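Local coordinates for ancylostoma secreted protein 1 (Necator americanus, PDB 3NT8), which is a secreted two-CAP-domain hookworm protein, probably associated with the transition of infective larvae to parasitism, at residues S236-F241 against K318-K323; S283-G288 against F382-Q386; V244-R249 against S326-W330; H287-C291 against V374-N378. One frame throughout, in Å; residues are numbered along the deposited sequence.

All four contacts lie in the second of the two CAP domains, an alpha-beta-alpha sandwich. Interactions 1 and 3 are successive parts of one helix pair, 235-253 with 318-330, their centres about 11 Å apart. Interactions 2 and 4, with centres about 8 Å apart, share His-287 and Gly-288 and join helix 278-288 to the neighbouring strands 381-388 and 369-376. The sheet separates the two groups: Cys-385 of strand 381-388 reaches Phe-241 of interaction 1 and Trp-329 of interaction 3, while the flanking Val-384 faces helix 278-288. Along the chain the two helices that contribute first segments precede helix 318-330 and both strands, and each contact joins segments more than seventy residues apart.

Interaction 1 (S236-F241 against K318-K323); sequences SVRDTF and KNKAAK
The carboxamide of Asn-319 reaches across into the space between the hydroxyls of Ser-236 and Thr-240, and Ser-236 OG has a further hydrogen bond to Glu-222. Here two helices on one side of the CAP alpha-beta-alpha sandwich lie side by side: segments 236-241 and 318-323, of helices 235-253 and 318-330, run almost parallel, 15° apart, with their axes 8.8 Å from each other. Behind the carboxamide, Thr-240 N bonds to Ser-236 O in the regular helical pattern.

Val-237 fits beside it with its two methyls divided. CG1, anti to the backbone N (chi1 -171°), heads for Ala-322, while CG2 comes within 3.5 Å of Lys-318 CB, the two side chains crossing at about a right angle. The lysine then leads off toward the sheet, where NZ bonds to Val-374 O. Phe-241 also extends to strand 369-376, and Ala-322 CB sits over one face of its ring, 3.5 Å from the centroid in a CH-pi contact 15° off the normal. The small alanine permits this close approach, and its CB also meets Thr-240 CG2 at 3.9 Å.

Interaction 2 (S283-G288 against F382-Q386); sequences SAIRHG and FGVCQ
Ser-283 and Gln-386 make the direct polar link: Ser-283 OG donates to Gln-386 OE1 at 2.6 Å, in the carbonyl plane and on a lone pair, with a C=O...donor angle of 126°. The glutamine chain, extended beyond CG, delivers the amide to the helix. Its other end is tied through water, which donates to Ser-283 O and accepts from Gln-386 NE2 at 3.0 Å; NE2 also bonds to Glu-306 of the adjoining strand. With both ends held, the amide's rotation is well defined.

This is helix 278-288 covering its side of the CAP sandwich against strand 381-388, with segments 283-288 and 382-386 roughly antiparallel at 148°. Apolar packing centres on Val-384, whose CG1 lies 4.0 Å from Ala-284 CB, while CG2 touches His-287 CD2 and Gly-288 CA.

Among the rings, Phe-382 turns its edge toward the face of His-287 in an offset edge-to-face pair, planes at 68° and centroids 5.9 Å apart. The imidazole is further fixed by NE2, hydrogen-bonded to Gln-294 O. One face of the Phe-382 ring receives Val-384 CG2, and at its edge, in plane, Gly-288 O comes within 3.3 Å of Phe-382 CD2.

Interaction 3 (V244-R249 against S326-W330); sequences VHNEFR and SQLWW
Phe-248 and Trp-330 lie flat on one another, one from each helix. The phenyl ring stacks face to face on the five-membered ring of the indole, with centroids 3.7 Å apart and planes only 5° from parallel. Because the two side chains slide past each other in opposite directions, each ring also covers the root of its partner: Phe-248 CB stands 3.5 Å from the centroid of the six-membered indole ring, just 6° off its normal, and Trp-330 CB in turn lies over the phenyl face. The tryptophan CG, turned to the far side from its own N (chi1 -167°), directs the indole across the gap until Trp-330 CZ2 is 3.4 Å from Phe-248 O. Gln-327 CG closes in on the edge of the phenyl ring, near its plane.

His-245 and Trp-329 behave differently, meeting edge to edge, with His-245 CE1 4.3 Å from Trp-329 CZ3. Ser-326 fills in between the helices: CB touches Val-244 CG1 at 3.6 Å, and OG, bonded to Ala-322 O of its own helix, is next to the imidazole.

With these rings between them, the axes of segments 244-249 and 326-330 are 10.8 Å apart. Within the CAP sandwich, helix 357-363 packs on this pair through Met-362, which touches His-245 and both tryptophans, while Trp-329 NE1 bonds to Ile-308 O of strand 305-311.

Interaction 4 (H287-C291 against V374-N378); sequences HGNKC and VVFCN
Cys-291 and Cys-377 adopt the same first torsion, each SG beside its own backbone N and opposite the carbonyl carbon (chi1 -78° and -66°), which points the two sulfurs at each other. They join in a disulfide of 2.1 Å between Cys-291 SG and Cys-377 SG, its chi3 of -88° close to the relaxed right-angle value. The C-terminal end of helix 278-288 brings Cys-291 into place by leading into a type I beta turn, Gly-288 to Cys-291; Cys-291 N is bonded to Gly-288 O at 3.1 Å, and the turn ends in a residue of positive phi whose CB is directed at the strand.

Next to the disulfide, Val-375 presses against the backbone of the turn. Its CG2 is 3.5 Å from Gly-288 C, an approach made possible by the missing side chain at that glycine. Asn-289 starts out from the far side, yet its amide swings back at about a right angle to the valine, with Asn-289 OD1 3.6 Å from Val-375 CG2 and nearly as close to CG1. Val-375 CG1 also lies 4.3 Å from Cys-291 SG, linking the valine to the sulfur bridge. Phe-382 of the adjacent strand touches Cys-377. On the other side of strand 369-376, Lys-318 makes a cation-pi contact with Phe-376.

The covalent tie thus joins the turn at the end of the helix to the end of a central strand, an arrangement probably matched in the first CAP domain by the Cys-89 to Cys-167 disulfide and in keeping with the disulfide-stapled sandwich of this cysteine-rich secretory family.

Interaction 1 (S236-F241 against K318-K323)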
# COMPACT_ATOMS: atom_id res chain seq x y z
N SER A 236 4.16 -14.17 -7.43
CA SER A 236 4.22 -12.74 -7.52
C SER A 236 4.25 -12.17 -6.11
O SER A 236 5.08 -11.30 -5.81
CB SER A 236 3.06 -12.18 -8.39
OG SER A 236 1.84 -11.98 -7.65
N VAL A 237 3.41 -12.71 -5.23
CA VAL A 237 3.30 -12.23 -3.84
C VAL A 237 4.59 -12.50 -3.05
O VAL A 237 5.01 -11.63 -2.28
CB VAL A 237 2.05 -12.76 -3.12
CG1 VAL A 237 1.84 -12.09 -1.75
CG2 VAL A 237 0.77 -12.51 -4.01
N ARG A 238 5.20 -13.67 -3.28
CA ARG A 238 6.46 -14.03 -2.67
C ARG A 238 7.50 -13.00 -3.02
O ARG A 238 8.20 -12.47 -2.14
CB ARG A 238 6.93 -15.42 -3.11
CG ARG A 238 5.98 -16.58 -2.74
CD ARG A 238 6.46 -17.98 -3.19
NE ARG A 238 5.59 -19.02 -2.63
CZ ARG A 238 4.77 -19.78 -3.34
NH1 ARG A 238 4.70 -19.67 -4.67
NH2 ARG A 238 4.00 -20.68 -2.73
N ASP A 239 7.65 -12.72 -4.32
CA ASP A 239 8.67 -11.76 -4.79
C ASP A 239 8.39 -10.33 -4.30
O ASP A 239 9.31 -9.55 -4.13
CB ASP A 239 8.77 -11.74 -6.30
CG ASP A 239 9.20 -13.07 -6.88
OD1 ASP A 239 10.00 -13.81 -6.24
OD2 ASP A 239 8.74 -13.35 -8.01
N THR A 240 7.13 -9.98 -4.10
CA THR A 240 6.85 -8.73 -3.49
C THR A 240 7.44 -8.63 -2.07
O THR A 240 8.23 -7.72 -1.78
CB THR A 240 5.38 -8.41 -3.53
OG1 THR A 240 4.98 -8.42 -4.90
CG2 THR A 240 5.14 -7.02 -3.00
N PHE A 241 7.07 -9.55 -1.19
CA PHE A 241 7.63 -9.54 0.17
C PHE A 241 9.14 -9.55 0.16
O PHE A 241 9.74 -8.80 0.95
CB PHE A 241 7.16 -10.73 1.01
CG PHE A 241 5.76 -10.56 1.60
CD1 PHE A 241 5.51 -9.63 2.60
CD2 PHE A 241 4.72 -11.41 1.21
CE1 PHE A 241 4.22 -9.48 3.18
CE2 PHE A 241 3.43 -11.27 1.78
CZ PHE A 241 3.20 -10.32 2.76
N LYS A 318 -3.41 -9.31 -3.11
CA LYS A 318 -2.39 -9.90 -2.29
C LYS A 318 -1.04 -9.15 -2.41
O LYS A 318 -0.35 -9.00 -1.39
CB LYS A 318 -2.24 -11.39 -2.60
CG LYS A 318 -3.37 -12.35 -2.06
CD LYS A 318 -2.94 -13.82 -2.38
CE LYS A 318 -4.03 -14.87 -2.33
NZ LYS A 318 -4.44 -15.09 -0.96
N ASN A 319 -0.66 -8.72 -3.62
CA ASN A 319 0.56 -7.93 -3.83
C ASN A 319 0.50 -6.55 -3.21
O ASN A 319 1.47 -6.10 -2.65
CB ASN A 319 0.89 -7.79 -5.32
CG ASN A 319 1.47 -9.04 -5.91
OD1 ASN A 319 2.48 -9.56 -5.42
ND2 ASN A 319 0.88 -9.52 -7.02
N LYS A 320 -0.65 -5.86 -3.33
CA LYS A 320 -0.90 -4.61 -2.66
C LYS A 320 -0.83 -4.81 -1.14
O LYS A 320 -0.25 -4.00 -0.42
CB LYS A 320 -2.29 -4.00 -3.08
CG LYS A 320 -2.24 -3.24 -4.41
CD LYS A 320 -3.54 -2.51 -4.79
CE LYS A 320 -3.49 -2.04 -6.25
NZ LYS A 320 -3.69 -3.15 -7.26
N ALA A 321 -1.46 -5.86 -0.64
CA ALA A 321 -1.42 -6.14 0.80
C ALA A 321 0.02 -6.49 1.24
O ALA A 321 0.40 -6.12 2.31
CB ALA A 321 -2.35 -7.23 1.16
N ALA A 322 0.82 -7.10 0.39
CA ALA A 322 2.18 -7.49 0.78
C ALA A 322 3.07 -6.22 0.89
O ALA A 322 3.86 -6.11 1.81
CB ALA A 322 2.76 -8.48 -0.22
N LYS A 323 2.83 -5.22 0.02
CA LYS A 323 3.70 -4.07 -0.10
C LYS A 323 3.32 -3.13 1.05
O LYS A 323 4.20 -2.56 1.76
CB LYS A 323 3.57 -3.39 -1.51
CG LYS A 323 4.75 -2.45 -1.91
CD LYS A 323 4.47 -1.53 -3.10
CE LYS A 323 5.59 -0.46 -3.28
NZ LYS A 323 7.03 -1.02 -3.32

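Interaction 2 (S283-G288 against F382-Q386)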
# COMPACT_ATOMS: atom_id res chain seq x y z
N SER A 283 4.67 -22.52 7.43
CA SER A 283 4.39 -22.21 8.82
C SER A 283 3.60 -20.89 8.93
O SER A 283 2.73 -20.69 9.82
CB SER A 283 5.72 -22.17 9.61
OG SER A 283 5.50 -21.77 10.92
N ALA A 284 3.92 -19.93 8.08
CA ALA A 284 3.09 -18.73 8.12
C ALA A 284 1.67 -18.97 7.62
O ALA A 284 0.75 -18.31 8.12
CB ALA A 284 3.67 -17.65 7.42
N ILE A 285 1.50 -19.87 6.65
CA ILE A 285 0.20 -20.25 6.11
C ILE A 285 -0.70 -20.90 7.16
O ILE A 285 -1.87 -20.57 7.23
CB ILE A 285 0.33 -21.17 4.88
CG1 ILE A 285 0.92 -20.38 3.71
CG2 ILE A 285 -1.05 -21.78 4.50
CD1 ILE A 285 1.12 -21.18 2.48
N ARG A 286 -0.13 -21.76 8.01
CA ARG A 286 -0.87 -22.42 9.07
C ARG A 286 -1.51 -21.49 10.05
O ARG A 286 -2.64 -21.70 10.47
CB ARG A 286 0.08 -23.36 9.82
CG ARG A 286 0.16 -24.72 9.14
CD ARG A 286 0.74 -25.77 10.11
NE ARG A 286 2.12 -25.46 10.38
CZ ARG A 286 3.14 -25.82 9.62
NH1 ARG A 286 2.91 -26.54 8.52
NH2 ARG A 286 4.38 -25.50 9.99
N HIS A 287 -0.74 -20.48 10.45
CA HIS A 287 -1.22 -19.47 11.31
C HIS A 287 -2.17 -18.48 10.62
O HIS A 287 -3.25 -18.09 11.17
CB HIS A 287 -0.04 -18.75 11.88
CG HIS A 287 -0.44 -17.64 12.79
ND1 HIS A 287 -1.24 -17.84 13.89
CD2 HIS A 287 -0.21 -16.30 12.73
CE1 HIS A 287 -1.45 -16.68 14.48
NE2 HIS A 287 -0.84 -15.74 13.80
N GLY A 288 -1.80 -18.04 9.43
CA GLY A 288 -2.72 -17.25 8.61
C GLY A 288 -4.13 -17.83 8.47
O GLY A 288 -5.13 -17.09 8.64
N PHE A 382 -5.71 -10.70 6.00
CA PHE A 382 -4.73 -11.01 7.06
C PHE A 382 -3.38 -11.33 6.43
O PHE A 382 -3.29 -12.14 5.53
CB PHE A 382 -5.29 -12.24 7.83
CG PHE A 382 -4.49 -12.63 9.07
CD1 PHE A 382 -3.76 -11.69 9.75
CD2 PHE A 382 -4.50 -13.95 9.56
CE1 PHE A 382 -3.05 -12.04 10.90
CE2 PHE A 382 -3.80 -14.29 10.68
CZ PHE A 382 -3.08 -13.31 11.37
N GLY A 383 -2.32 -10.64 6.88
CA GLY A 383 -0.98 -10.80 6.33
C GLY A 383 -0.01 -11.24 7.44
O GLY A 383 0.03 -10.61 8.50
N VAL A 384 0.68 -12.35 7.25
CA VAL A 384 1.62 -12.92 8.25
C VAL A 384 2.97 -13.14 7.56
O VAL A 384 3.05 -13.77 6.49
CB VAL A 384 1.14 -14.28 8.86
CG1 VAL A 384 2.22 -14.88 9.91
CG2 VAL A 384 -0.27 -14.19 9.51
N CYS A 385 4.05 -12.60 8.12
CA CYS A 385 5.38 -13.04 7.69
C CYS A 385 6.18 -13.64 8.86
O CYS A 385 6.18 -13.13 9.98
CB CYS A 385 6.20 -11.87 7.15
SG CYS A 385 5.68 -11.27 5.53
N GLN A 386 6.97 -14.66 8.55
CA GLN A 386 7.77 -15.35 9.57
C GLN A 386 9.22 -15.36 9.15
O GLN A 386 9.53 -15.29 7.98
CB GLN A 386 7.25 -16.79 9.84
CG GLN A 386 5.94 -16.85 10.65
CD GLN A 386 5.51 -18.28 10.99
OE1 GLN A 386 6.22 -19.25 10.73
NE2 GLN A 386 4.33 -18.39 11.59
O HOH W 1 2.60 -20.56 12.66

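Interaction 3 (V244-R249 against S326-W330)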
# COMPACT_ATOMS: atom_id res chain seq x y z
N VAL A 244 10.74 -6.22 -1.36
CA VAL A 244 10.51 -5.11 -0.43
C VAL A 244 11.36 -5.26 0.85
O VAL A 244 11.95 -4.30 1.32
CB VAL A 244 9.03 -4.86 -0.10
CG1 VAL A 244 8.90 -3.70 0.92
CG2 VAL A 244 8.24 -4.51 -1.37
N HIS A 245 11.46 -6.47 1.37
CA HIS A 245 12.38 -6.72 2.50
C HIS A 245 13.80 -6.40 2.20
O HIS A 245 14.44 -5.60 2.93
CB HIS A 245 12.26 -8.11 3.08
CG HIS A 245 11.08 -8.26 4.01
ND1 HIS A 245 9.76 -8.13 3.59
CD2 HIS A 245 11.02 -8.52 5.34
CE1 HIS A 245 8.95 -8.30 4.61
NE2 HIS A 245 9.69 -8.52 5.69
N ASN A 246 14.31 -7.01 1.15
CA ASN A 246 15.71 -6.86 0.79
C ASN A 246 16.13 -5.48 0.42
O ASN A 246 17.25 -5.12 0.74
CB ASN A 246 16.15 -7.87 -0.28
CG ASN A 246 16.55 -9.22 0.34
OD1 ASN A 246 17.18 -9.21 1.37
ND2 ASN A 246 16.20 -10.36 -0.29
N GLU A 247 15.25 -4.73 -0.26
CA GLU A 247 15.53 -3.41 -0.65
C GLU A 247 15.62 -2.45 0.54
O GLU A 247 16.40 -1.51 0.54
CB GLU A 247 14.49 -2.93 -1.65
CG GLU A 247 14.67 -3.53 -3.01
CD GLU A 247 13.90 -2.84 -4.11
OE1 GLU A 247 13.10 -1.90 -3.83
OE2 GLU A 247 14.10 -3.23 -5.27
N PHE A 248 14.79 -2.69 1.55
CA PHE A 248 14.87 -1.97 2.78
C PHE A 248 16.14 -2.35 3.57
O PHE A 248 16.81 -1.47 4.12
CB PHE A 248 13.62 -2.19 3.61
CG PHE A 248 12.42 -1.32 3.24
CD1 PHE A 248 12.57 0.04 2.97
CD2 PHE A 248 11.11 -1.85 3.31
CE1 PHE A 248 11.46 0.91 2.70
CE2 PHE A 248 9.99 -0.99 3.03
CZ PHE A 248 10.19 0.42 2.74
N ARG A 249 16.47 -3.64 3.63
CA ARG A 249 17.70 -4.04 4.31
C ARG A 249 18.94 -3.48 3.58
O ARG A 249 19.95 -3.17 4.23
CB ARG A 249 17.80 -5.55 4.35
CG ARG A 249 16.89 -6.16 5.40
CD ARG A 249 16.69 -7.63 5.22
NE ARG A 249 17.83 -8.38 5.72
CZ ARG A 249 17.99 -8.74 6.98
NH1 ARG A 249 17.07 -8.41 7.91
NH2 ARG A 249 19.08 -9.39 7.34
N SER A 326 4.51 -4.70 4.53
CA SER A 326 5.94 -4.54 4.64
C SER A 326 6.35 -3.10 5.00
O SER A 326 7.23 -2.90 5.83
CB SER A 326 6.56 -5.01 3.33
OG SER A 326 6.42 -6.42 3.24
N GLN A 327 5.67 -2.11 4.39
CA GLN A 327 6.05 -0.71 4.56
C GLN A 327 5.59 -0.21 5.92
O GLN A 327 6.29 0.57 6.54
CB GLN A 327 5.47 0.18 3.43
CG GLN A 327 6.18 -0.07 2.03
CD GLN A 327 5.37 0.56 0.87
OE1 GLN A 327 4.13 0.66 0.94
NE2 GLN A 327 6.05 0.99 -0.17
N LEU A 328 4.39 -0.62 6.35
CA LEU A 328 3.84 -0.22 7.67
C LEU A 328 4.74 -0.79 8.77
O LEU A 328 5.02 -0.09 9.77
CB LEU A 328 2.39 -0.68 7.87
CG LEU A 328 1.34 0.19 7.15
CD1 LEU A 328 -0.14 -0.42 7.05
CD2 LEU A 328 1.31 1.68 7.68
N TRP A 329 5.19 -2.02 8.62
CA TRP A 329 6.17 -2.56 9.58
C TRP A 329 7.48 -1.76 9.59
O TRP A 329 7.96 -1.41 10.70
CB TRP A 329 6.50 -3.98 9.29
CG TRP A 329 5.34 -4.91 9.36
CD1 TRP A 329 4.24 -4.78 10.13
CD2 TRP A 329 5.20 -6.17 8.65
NE1 TRP A 329 3.40 -5.86 9.92
CE2 TRP A 329 3.96 -6.71 9.01
CE3 TRP A 329 5.99 -6.86 7.73
CZ2 TRP A 329 3.49 -7.92 8.48
CZ3 TRP A 329 5.47 -8.05 7.16
CH2 TRP A 329 4.26 -8.55 7.54
N TRP A 330 8.03 -1.47 8.39
CA TRP A 330 9.28 -0.74 8.23
C TRP A 330 9.24 0.70 8.74
O TRP A 330 10.24 1.17 9.33
CB TRP A 330 9.77 -0.78 6.77
CG TRP A 330 11.20 -0.33 6.63
CD1 TRP A 330 11.64 0.93 6.28
CD2 TRP A 330 12.41 -1.10 6.88
NE1 TRP A 330 13.03 0.98 6.28
CE2 TRP A 330 13.51 -0.26 6.62
CE3 TRP A 330 12.65 -2.43 7.26
CZ2 TRP A 330 14.83 -0.70 6.77
CZ3 TRP A 330 13.95 -2.85 7.40
CH2 TRP A 330 15.02 -2.00 7.15

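Interaction 4 (H287-C291 against V374-N378)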
# COMPACT_ATOMS: atom_id res chain seq x y z
N HIS A 287 -0.74 -20.48 10.45
CA HIS A 287 -1.22 -19.47 11.31
C HIS A 287 -2.17 -18.48 10.62
O HIS A 287 -3.25 -18.09 11.17
CB HIS A 287 -0.04 -18.75 11.88
CG HIS A 287 -0.44 -17.64 12.79
ND1 HIS A 287 -1.24 -17.84 13.89
CD2 HIS A 287 -0.21 -16.30 12.73
CE1 HIS A 287 -1.45 -16.68 14.48
NE2 HIS A 287 -0.84 -15.74 13.80
N GLY A 288 -1.80 -18.04 9.43
CA GLY A 288 -2.72 -17.25 8.61
C GLY A 288 -4.13 -17.83 8.47
O GLY A 288 -5.13 -17.09 8.64
N ASN A 289 -4.24 -19.13 8.13
CA ASN A 289 -5.55 -19.80 7.88
C ASN A 289 -6.52 -19.84 9.11
O ASN A 289 -7.72 -20.01 8.98
CB ASN A 289 -5.31 -21.21 7.32
CG ASN A 289 -4.70 -21.18 5.94
OD1 ASN A 289 -4.65 -20.12 5.31
ND2 ASN A 289 -4.22 -22.34 5.44
N LYS A 290 -5.98 -19.60 10.29
CA LYS A 290 -6.80 -19.55 11.50
C LYS A 290 -7.64 -18.29 11.62
O LYS A 290 -8.66 -18.31 12.33
CB LYS A 290 -5.92 -19.70 12.74
CG LYS A 290 -5.38 -21.11 12.89
CD LYS A 290 -4.49 -21.16 14.13
CE LYS A 290 -3.74 -22.48 14.18
NZ LYS A 290 -2.78 -22.45 15.28
N CYS A 291 -7.22 -17.22 10.97
CA CYS A 291 -8.02 -16.00 10.84
C CYS A 291 -8.26 -15.26 12.16
O CYS A 291 -9.20 -14.45 12.29
CB CYS A 291 -9.34 -16.30 10.13
SG CYS A 291 -9.13 -16.43 8.40
N VAL A 374 -0.80 -14.32 2.83
CA VAL A 374 -1.88 -13.34 2.81
C VAL A 374 -3.17 -14.15 2.66
O VAL A 374 -3.38 -14.87 1.65
CB VAL A 374 -1.77 -12.30 1.63
CG1 VAL A 374 -2.89 -11.27 1.71
CG2 VAL A 374 -0.48 -11.52 1.64
N VAL A 375 -4.05 -14.04 3.67
CA VAL A 375 -5.23 -14.93 3.79
C VAL A 375 -6.46 -14.04 3.75
O VAL A 375 -6.50 -13.00 4.46
CB VAL A 375 -5.22 -15.79 5.11
CG1 VAL A 375 -6.37 -16.84 5.09
CG2 VAL A 375 -3.93 -16.55 5.26
N PHE A 376 -7.44 -14.40 2.92
CA PHE A 376 -8.70 -13.62 2.91
C PHE A 376 -9.61 -14.16 4.00
O PHE A 376 -10.17 -15.25 3.88
CB PHE A 376 -9.40 -13.65 1.57
CG PHE A 376 -8.58 -13.06 0.41
CD1 PHE A 376 -7.72 -11.99 0.60
CD2 PHE A 376 -8.75 -13.54 -0.87
CE1 PHE A 376 -7.00 -11.45 -0.47
CE2 PHE A 376 -8.03 -13.00 -1.95
CZ PHE A 376 -7.14 -11.94 -1.72
N CYS A 377 -9.74 -13.41 5.09
CA CYS A 377 -10.60 -13.81 6.16
C CYS A 377 -11.92 -13.05 5.98
O CYS A 377 -11.99 -12.08 5.21
CB CYS A 377 -9.92 -13.52 7.50
SG CYS A 377 -8.41 -14.54 7.82
N ASN A 378 -12.99 -13.51 6.63
CA ASN A 378 -14.30 -12.91 6.39
C ASN A 378 -14.48 -11.51 7.01
O ASN A 378 -15.49 -10.80 6.80
CB ASN A 378 -15.44 -13.89 6.75
CG ASN A 378 -15.30 -14.49 8.16
OD1 ASN A 378 -14.89 -13.82 9.12
ND2 ASN A 378 -15.70 -15.75 8.28